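Putative pyrroline carboxylate reductase (Streptococcus pyogenes, PDB 2AHR) probably catalyses the NAD(P)H-dependent reduction of 1-pyrroline-5-carboxylate to L-proline, the last step of proline biosynthesis. Local coordinates at residues I68-L80 / S88-V102. Residues are numbered along the deposited sequence; the frame is centred on the assembly and turned at random.
Sequences IKPQLFETVLKPL and SMAAGISLQRLATFV. With NA (sodium ion), chain R; NAP (NADP nicotinamide-adenine-dinucleotide phosphate), chain S.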
loop_
_atom_site.group_PDB
_atom_site.type_symbol
_atom_site.label_atom_id
_atom_site.label_comp_id
_atom_site.label_asym_id
_atom_site.label_seq_id
_atom_site.Cartn_x
_atom_site.Cartn_y
_atom_site.Cartn_z
ATOM N N ILE E 68 14.936 37.285 11.862
ATOM C CA ILE E 68 13.490 37.021 11.978
ATOM C C ILE E 68 13.054 35.938 10.987
ATOM O O ILE E 68 13.754 35.686 9.993
ATOM C CB ILE E 68 12.650 38.309 11.744
ATOM C CG1 ILE E 68 13.117 39.051 10.475
ATOM C CG2 ILE E 68 12.714 39.226 12.982
ATOM C CD1 ILE E 68 12.083 40.022 9.906
ATOM N N LYS E 69 11.916 35.293 11.254
ATOM C CA LYS E 69 11.402 34.294 10.318
ATOM C C LYS E 69 10.775 34.934 9.072
ATOM O O LYS E 69 10.297 36.069 9.134
ATOM C CB LYS E 69 10.483 33.265 11.009
ATOM C CG LYS E 69 9.094 33.720 11.404
ATOM C CD LYS E 69 8.466 32.659 12.319
ATOM C CE LYS E 69 6.940 32.695 12.298
ATOM N NZ LYS E 69 6.363 33.875 13.004
ATOM N N PRO E 70 10.799 34.219 7.928
ATOM C CA PRO E 70 10.342 34.807 6.660
ATOM C C PRO E 70 8.904 35.343 6.702
ATOM O O PRO E 70 8.620 36.369 6.077
ATOM C CB PRO E 70 10.474 33.643 5.654
ATOM C CG PRO E 70 10.489 32.418 6.482
ATOM C CD PRO E 70 11.226 32.820 7.742
ATOM N N GLN E 71 8.023 34.671 7.445
ATOM C CA GLN E 71 6.612 35.076 7.552
ATOM C C GLN E 71 6.402 36.477 8.145
ATOM O O GLN E 71 5.301 37.018 8.053
ATOM C CB GLN E 71 5.796 34.069 8.379
ATOM C CG GLN E 71 5.644 32.686 7.763
ATOM C CD GLN E 71 6.725 31.709 8.217
ATOM O OE1 GLN E 71 7.807 32.104 8.649
ATOM N NE2 GLN E 71 6.430 30.423 8.110
ATOM N N LEU E 72 7.445 37.048 8.753
ATOM C CA LEU E 72 7.360 38.358 9.402
ATOM C C LEU E 72 8.127 39.463 8.689
ATOM O O LEU E 72 8.205 40.579 9.201
ATOM C CB LEU E 72 7.868 38.255 10.842
ATOM C CG LEU E 72 6.894 38.007 11.996
ATOM C CD1 LEU E 72 5.705 37.106 11.614
ATOM C CD2 LEU E 72 7.650 37.435 13.194
ATOM N N PHE E 73 8.707 39.164 7.529
ATOM C CA PHE E 73 9.497 40.152 6.782
ATOM C C PHE E 73 8.719 41.443 6.447
ATOM O O PHE E 73 9.160 42.538 6.780
ATOM C CB PHE E 73 10.113 39.516 5.514
ATOM C CG PHE E 73 11.531 38.983 5.708
ATOM C CD1 PHE E 73 11.851 38.171 6.797
ATOM C CD2 PHE E 73 12.532 39.273 4.776
ATOM C CE1 PHE E 73 13.155 37.684 6.974
ATOM C CE2 PHE E 73 13.830 38.787 4.936
ATOM C CZ PHE E 73 14.142 37.998 6.041
ATOM N N GLU E 74 7.558 41.301 5.806
ATOM C CA GLU E 74 6.712 42.441 5.440
ATOM C C GLU E 74 6.305 43.274 6.660
ATOM O O GLU E 74 6.625 44.458 6.737
ATOM C CB GLU E 74 5.480 41.958 4.678
ATOM C CG GLU E 74 4.629 43.073 4.102
ATOM C CD GLU E 74 3.931 42.675 2.809
ATOM O OE1 GLU E 74 3.627 43.582 2.000
ATOM O OE2 GLU E 74 3.698 41.461 2.591
ATOM N N THR E 75 5.621 42.641 7.609
ATOM C CA THR E 75 5.208 43.285 8.858
ATOM C C THR E 75 6.333 44.043 9.577
ATOM O O THR E 75 6.146 45.193 9.983
ATOM C CB THR E 75 4.589 42.248 9.816
ATOM O OG1 THR E 75 3.387 41.738 9.229
ATOM C CG2 THR E 75 4.258 42.867 11.185
ATOM N N VAL E 76 7.493 43.405 9.727
ATOM C CA VAL E 76 8.572 43.971 10.538
ATOM C C VAL E 76 9.452 44.965 9.776
ATOM O O VAL E 76 9.939 45.918 10.375
ATOM C CB VAL E 76 9.448 42.854 11.235
ATOM C CG1 VAL E 76 10.573 43.458 12.086
ATOM C CG2 VAL E 76 8.576 41.920 12.102
ATOM N N LEU E 77 9.651 44.757 8.474
ATOM C CA LEU E 77 10.644 45.552 7.720
ATOM C C LEU E 77 10.134 46.841 7.065
ATOM O O LEU E 77 10.865 47.837 6.990
ATOM C CB LEU E 77 11.362 44.697 6.666
ATOM C CG LEU E 77 12.041 43.404 7.136
ATOM C CD1 LEU E 77 12.685 42.712 5.960
ATOM C CD2 LEU E 77 13.050 43.667 8.247
ATOM N N LYS E 78 8.894 46.811 6.579
ATOM C CA LYS E 78 8.344 47.931 5.819
ATOM C C LYS E 78 8.348 49.270 6.597
ATOM O O LYS E 78 8.820 50.278 6.055
ATOM C CB LYS E 78 6.966 47.593 5.228
ATOM C CG LYS E 78 7.030 46.648 4.039
ATOM C CD LYS E 78 5.873 46.837 3.064
ATOM C CE LYS E 78 6.060 45.922 1.853
ATOM N NZ LYS E 78 5.031 46.067 0.771
ATOM N N PRO E 79 7.842 49.287 7.858
ATOM C CA PRO E 79 7.894 50.536 8.658
ATOM C C PRO E 79 9.286 51.104 8.980
ATOM O O PRO E 79 9.383 52.217 9.486
ATOM C CB PRO E 79 7.166 50.161 9.961
ATOM C CG PRO E 79 7.197 48.685 10.020
ATOM C CD PRO E 79 7.154 48.209 8.594
ATOM N N LEU E 80 10.349 50.363 8.693
ATOM C CA LEU E 80 11.704 50.771 9.087
ATOM C C LEU E 80 12.421 51.519 7.955
ATOM O O LEU E 80 12.051 51.378 6.794
ATOM C CB LEU E 80 12.508 49.534 9.516
ATOM C CG LEU E 80 12.283 48.838 10.875
ATOM C CD1 LEU E 80 10.839 48.803 11.378
ATOM C CD2 LEU E 80 12.849 47.420 10.844
ATOM N N SER E 88 20.165 38.866 4.843
ATOM C CA SER E 88 19.042 38.014 5.230
ATOM C C SER E 88 19.484 36.567 5.335
ATOM O O SER E 88 20.194 36.047 4.449
ATOM C CB SER E 88 17.890 38.143 4.221
ATOM O OG SER E 88 16.861 37.180 4.442
HETATM N N MSE E 89 19.064 35.905 6.408
HETATM C CA MSE E 89 19.321 34.454 6.546
HETATM C C MSE E 89 18.071 33.590 6.255
HETATM O O MSE E 89 18.100 32.360 6.373
HETATM C CB MSE E 89 19.954 34.125 7.904
HETATM C CG MSE E 89 19.001 34.025 9.098
HETATM SE SE MSE E 89 19.832 33.670 10.705
HETATM C CE MSE E 89 21.025 35.004 10.704
ATOM N N ALA E 90 16.991 34.248 5.835
ATOM C CA ALA E 90 15.685 33.630 5.746
ATOM C C ALA E 90 15.548 32.747 4.516
ATOM O O ALA E 90 15.968 33.125 3.425
ATOM C CB ALA E 90 14.601 34.692 5.739
ATOM N N ALA E 91 14.967 31.569 4.727
ATOM C CA ALA E 91 14.584 30.661 3.658
ATOM C C ALA E 91 13.448 31.250 2.841
ATOM O O ALA E 91 12.537 31.888 3.384
ATOM C CB ALA E 91 14.142 29.306 4.251
ATOM N N GLY E 92 13.499 31.021 1.536
ATOM C CA GLY E 92 12.369 31.320 0.670
ATOM C C GLY E 92 12.094 32.758 0.247
ATOM O O GLY E 92 11.124 33.004 -0.472
ATOM N N ILE E 93 12.919 33.713 0.676
ATOM C CA ILE E 93 12.701 35.124 0.319
ATOM C C ILE E 93 13.854 35.607 -0.555
ATOM O O ILE E 93 15.001 35.712 -0.089
ATOM C CB ILE E 93 12.556 36.013 1.583
ATOM C CG1 ILE E 93 11.397 35.485 2.438
ATOM C CG2 ILE E 93 12.398 37.517 1.202
ATOM C CD1 ILE E 93 10.662 36.530 3.243
ATOM N N SER E 94 13.546 35.890 -1.815
ATOM C CA SER E 94 14.538 36.369 -2.753
ATOM C C SER E 94 15.027 37.774 -2.410
ATOM O O SER E 94 14.367 38.531 -1.696
ATOM C CB SER E 94 13.975 36.378 -4.166
ATOM O OG SER E 94 13.042 37.448 -4.291
ATOM N N LEU E 95 16.194 38.102 -2.951
ATOM C CA LEU E 95 16.783 39.424 -2.863
ATOM C C LEU E 95 15.873 40.466 -3.518
ATOM O O LEU E 95 15.831 41.619 -3.086
ATOM C CB LEU E 95 18.175 39.413 -3.520
ATOM C CG LEU E 95 19.295 38.659 -2.770
ATOM C CD1 LEU E 95 20.453 38.341 -3.688
ATOM C CD2 LEU E 95 19.785 39.444 -1.588
ATOM N N GLN E 96 15.150 40.050 -4.561
ATOM C CA GLN E 96 14.229 40.931 -5.278
ATOM C C GLN E 96 13.061 41.312 -4.374
ATOM O O GLN E 96 12.722 42.488 -4.263
ATOM C CB GLN E 96 13.735 40.281 -6.582
ATOM C CG GLN E 96 12.960 41.230 -7.501
ATOM C CD GLN E 96 12.687 40.643 -8.892
ATOM O OE1 GLN E 96 11.836 39.758 -9.063
ATOM N NE2 GLN E 96 13.406 41.147 -9.893
ATOM N N ARG E 97 12.465 40.323 -3.716
ATOM C CA ARG E 97 11.388 40.558 -2.757
ATOM C C ARG E 97 11.845 41.357 -1.542
ATOM O O ARG E 97 11.088 42.173 -1.031
ATOM C CB ARG E 97 10.774 39.238 -2.300
ATOM C CG ARG E 97 9.888 38.606 -3.352
ATOM C CD ARG E 97 9.431 37.197 -2.976
ATOM N NE ARG E 97 8.659 37.138 -1.730
ATOM C CZ ARG E 97 8.434 36.015 -1.050
ATOM N NH1 ARG E 97 8.932 34.868 -1.495
ATOM N NH2 ARG E 97 7.721 36.040 0.072
ATOM N N LEU E 98 13.074 41.112 -1.071
ATOM C CA LEU E 98 13.630 41.846 0.072
ATOM C C LEU E 98 13.771 43.336 -0.261
ATOM O O LEU E 98 13.465 44.191 0.564
ATOM C CB LEU E 98 14.989 41.258 0.519
ATOM C CG LEU E 98 15.667 41.915 1.742
ATOM C CD1 LEU E 98 14.804 41.837 3.016
ATOM C CD2 LEU E 98 17.071 41.358 2.021
ATOM N N ALA E 99 14.240 43.626 -1.474
ATOM C CA ALA E 99 14.385 45.001 -1.957
ATOM C C ALA E 99 13.067 45.773 -1.949
ATOM O O ALA E 99 13.071 46.965 -1.700
ATOM C CB ALA E 99 15.015 45.031 -3.337
ATOM N N THR E 100 11.944 45.102 -2.204
ATOM C CA THR E 100 10.630 45.766 -2.144
ATOM C C THR E 100 10.216 46.087 -0.705
ATOM O O THR E 100 9.424 47.010 -0.484
ATOM C CB THR E 100 9.470 44.979 -2.891
ATOM O OG1 THR E 100 8.977 43.904 -2.081
ATOM C CG2 THR E 100 9.915 44.444 -4.257
ATOM N N PHE E 101 10.744 45.339 0.269
ATOM C CA PHE E 101 10.379 45.558 1.670
ATOM C C PHE E 101 11.231 46.645 2.287
ATOM O O PHE E 101 10.839 47.244 3.283
ATOM C CB PHE E 101 10.579 44.305 2.524
ATOM C CG PHE E 101 9.761 43.119 2.103
ATOM C CD1 PHE E 101 8.426 43.252 1.734
ATOM C CD2 PHE E 101 10.320 41.855 2.119
ATOM C CE1 PHE E 101 7.669 42.135 1.350
ATOM C CE2 PHE E 101 9.573 40.740 1.752
ATOM C CZ PHE E 101 8.245 40.880 1.364
ATOM N N VAL E 102 12.382 46.904 1.670
ATOM C CA VAL E 102 13.531 47.524 2.339
ATOM C C VAL E 102 14.229 48.640 1.520
ATOM O O VAL E 102 14.878 49.520 2.089
ATOM C CB VAL E 102 14.518 46.387 2.766
ATOM C CG1 VAL E 102 15.926 46.573 2.212
ATOM C CG2 VAL E 102 14.474 46.154 4.260
HETATM NA NA NA R . 9.885 31.404 -1.822
HETATM P PA NAP S . 13.023 31.159 15.788
HETATM O O1A NAP S . 11.550 31.029 15.960
HETATM O O2A NAP S . 13.739 30.236 16.716
HETATM O O5B NAP S . 13.541 32.679 15.983
HETATM C C5B NAP S . 12.806 33.796 15.536
HETATM C C4B NAP S . 13.003 34.915 16.556
HETATM O O4B NAP S . 12.549 36.164 16.065
HETATM C C3B NAP S . 12.251 34.621 17.853
HETATM O O3B NAP S . 13.191 34.573 18.904
HETATM C C2B NAP S . 11.268 35.770 18.023
HETATM O O2B NAP S . 11.209 36.311 19.333
HETATM C C1B NAP S . 11.870 36.835 17.117
HETATM N N9A NAP S . 10.846 37.817 16.681
HETATM C C8A NAP S . 9.493 37.615 16.527
HETATM N N7A NAP S . 8.927 38.783 16.133
HETATM C C5A NAP S . 9.895 39.730 16.039
HETATM C C6A NAP S . 9.858 41.083 15.699
HETATM N N6A NAP S . 8.735 41.758 15.936
HETATM N N1A NAP S . 11.039 41.799 15.693
HETATM C C2A NAP S . 12.234 41.195 16.045
HETATM N N3A NAP S . 12.255 39.860 16.393
HETATM C C4A NAP S . 11.106 39.136 16.388
HETATM O O3 NAP S . 13.408 30.901 14.233
HETATM P PN NAP S . 14.857 30.376 13.731
HETATM O O1N NAP S . 14.783 28.888 13.665
HETATM O O2N NAP S . 15.965 31.010 14.496
HETATM O O5D NAP S . 14.878 30.941 12.217
HETATM C C5D NAP S . 15.191 32.286 11.933
HETATM C C4D NAP S . 15.615 32.426 10.473
HETATM O O4D NAP S . 16.715 31.589 10.168
HETATM C C3D NAP S . 14.486 32.040 9.524
HETATM O O3D NAP S . 14.364 33.069 8.572
HETATM C C2D NAP S . 14.913 30.737 8.859
HETATM O O2D NAP S . 14.458 30.697 7.511
HETATM C C1D NAP S . 16.447 30.778 9.025
HETATM N N1N NAP S . 17.136 29.474 9.212
HETATM C C2N NAP S . 16.890 28.680 10.315
HETATM C C3N NAP S . 17.576 27.473 10.482
HETATM C C7N NAP S . 17.419 26.654 11.730
HETATM O O7N NAP S . 18.210 25.492 11.831
HETATM N N7N NAP S . 16.569 27.029 12.695
HETATM C C4N NAP S . 18.519 27.075 9.527
HETATM C C5N NAP S . 18.773 27.879 8.424
HETATM C C6N NAP S . 18.073 29.079 8.284
HETATM P P2B NAP S . 10.454 35.608 20.581
HETATM O O1X NAP S . 10.423 36.608 21.724
HETATM O O2X NAP S . 9.035 35.268 20.184
HETATM O O3X NAP S . 11.191 34.350 21.009
HETATM O O HOH W 1 13.781 50.903 4.401
HETATM O O HOH W 2 11.625 30.857 -3.353
HETATM O O HOH W 3 9.591 32.628 -3.895
#
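Phe73 pushes its ring between the two segments, and several apolar side chains gather round it. Ile93 CD1 lies over one face of the Phe73 ring, 3.9 Å from its centroid and 27° off the normal, a CH-pi contact. Ile93 CD1 also touches Pro70 CB at 3.8 Å. Ser88 OG sits at the ring edge, 3.3 Å from Phe73 CZ, and Ala90 CB comes obliquely to the same end. Ser88 OG also accepts from Ala90 N in an ST turn. Leu98 reaches in with CG anti to its backbone N (chi1 -178°). Leu98 CD1 then meets both Phe73 CE2 and Leu77 CD1, each at 3.7 Å. Glu74 CA lies over one face of the Phe101 ring and Arg97 O over the opposite one, both displaced toward the rim. Lys78 CE meets the Phe101 ring at its edge, while Lys78 NZ makes a salt bridge to Glu74 OE1.

Helices 73-77 and 95-102 run roughly parallel, 33° apart, and follow strands 63-66 and 86-88 of the Rossmann fold. Phe73, Leu77 and Leu98 all pack on Leu66 of the first strand.

The loops before these helices hold the NADP ribose next to the nicotinamide. Ile68 O accepts a hydrogen bond from NADP O3D at 3.0 Å. Ala91 N donates to NADP O2D in a nearly straight bond. Ser224 of the second subunit also binds this cofactor.

Gly92 O binds the sodium ion at 2.4 Å, with two waters and the backbone oxygens of Ala256, Lys257 and Leu259, whose terminal carboxylate also forms a salt bridge with Arg97.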